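Local coordinates for protein proline dipeptidase (Streptococcus agalactiae, PDB 3OOO) that is probably a manganese-dependent hydrolase of the M24B peptidase family that splits dipeptides ending in proline, represented here by its N-terminal domain, at residues Lys109-Gly112 against Leu113-Val116. Numbering follows the deposited sequence.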
# COMPACT_ATOMS: atom_id res chain seq x y z
N LYS A 109 5.00 3.60 -2.61
CA LYS A 109 4.85 5.03 -2.35
C LYS A 109 5.28 5.40 -0.94
O LYS A 109 5.84 6.47 -0.71
CB LYS A 109 3.43 5.48 -2.66
CG LYS A 109 3.09 5.38 -4.14
CD LYS A 109 1.65 5.69 -4.42
CE LYS A 109 1.41 5.66 -5.92
NZ LYS A 109 0.35 6.60 -6.32
N PHE A 110 5.01 4.51 0.01
CA PHE A 110 5.45 4.67 1.39
C PHE A 110 6.97 4.75 1.45
O PHE A 110 7.54 5.64 2.09
CB PHE A 110 4.90 3.50 2.22
CG PHE A 110 5.30 3.51 3.67
CD1 PHE A 110 5.07 4.63 4.48
CD2 PHE A 110 5.86 2.38 4.25
CE1 PHE A 110 5.42 4.62 5.83
CE2 PHE A 110 6.21 2.35 5.60
CZ PHE A 110 5.99 3.48 6.39
N GLN A 111 7.64 3.83 0.76
CA GLN A 111 9.09 3.83 0.76
C GLN A 111 9.65 5.07 0.07
O GLN A 111 10.65 5.63 0.52
CB GLN A 111 9.64 2.51 0.20
CG GLN A 111 9.28 1.34 1.12
CD GLN A 111 10.00 0.05 0.80
OE1 GLN A 111 10.50 -0.16 -0.30
NE2 GLN A 111 10.05 -0.84 1.79
N GLY A 112 8.96 5.54 -0.97
CA GLY A 112 9.32 6.81 -1.59
C GLY A 112 9.26 7.97 -0.61
O GLY A 112 10.20 8.76 -0.52
N LEU A 113 8.16 8.07 0.13
CA LEU A 113 8.02 9.14 1.12
C LEU A 113 9.10 9.07 2.20
O LEU A 113 9.56 10.11 2.69
CB LEU A 113 6.63 9.12 1.76
CG LEU A 113 5.45 9.54 0.86
CD1 LEU A 113 4.13 9.30 1.54
CD2 LEU A 113 5.57 11.01 0.46
N GLN A 114 9.50 7.86 2.56
CA GLN A 114 10.56 7.67 3.55
C GLN A 114 11.93 8.20 3.09
O GLN A 114 12.77 8.53 3.93
CB GLN A 114 10.66 6.21 3.98
CG GLN A 114 9.48 5.76 4.83
CD GLN A 114 9.55 4.30 5.22
OE1 GLN A 114 9.35 3.41 4.39
NE2 GLN A 114 9.82 4.04 6.49
N THR A 115 12.14 8.28 1.78
CA THR A 115 13.38 8.87 1.25
C THR A 115 13.38 10.39 1.38
O THR A 115 14.44 11.03 1.32
CB THR A 115 13.67 8.49 -0.24
OG1 THR A 115 12.74 9.16 -1.11
CG2 THR A 115 13.61 6.98 -0.44
N VAL A 116 12.19 10.96 1.54
CA VAL A 116 12.00 12.41 1.62
C VAL A 116 11.97 12.90 3.06
O VAL A 116 12.59 13.91 3.40
CB VAL A 116 10.71 12.84 0.88
CG1 VAL A 116 10.41 14.33 1.09
CG2 VAL A 116 10.82 12.53 -0.61
O HOH W 1 9.27 0.50 4.46
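Phe110 and Gln114 stack on one face of helix 107-116, one turn apart. The helix is the crossover of a beta-alpha-beta unit, between parallel strands 97-100 and 120-123 of the creatinase/prolidase N-terminal domain. The amide of Gln114 lies over a face of the Phe110 ring, the two planes 21° apart. OE1 of Gln114 sits toward the rim, 3.5 Å from CE2 of Phe110. The ring reaches this place because CG of Phe110 is anti to the backbone N (chi1 179°). Phe102 meets the same ring edge-to-face, and Val107 of the second subunit packs on it.

The buried side is close-packed. Leu113 N donates to Lys109 O at 2.9 Å, and CG of Leu113 rests 3.5 Å from that same oxygen. The Leu113 side chain also touches Trp83 of helix 82-89 and Phe121 of strand 120-123.

The glutamine side is looser. Gln111 and Gln114 are exposed, and a water joins them. It accepts from NE2 of Gln111 and donates to OE1 of Gln114.

At Thr115 the i to i+4 bond, from its N to Gln111 O, is weak. The same N makes a shorter bond to Gly112 O, from above the carbonyl plane. Thr115 OG1 sits between its own backbone N and carbonyl carbon (chi1 71°). From there Thr115 OG1 donates to a lone pair of Gly112 O, in the carbonyl plane, at 2.6 Å.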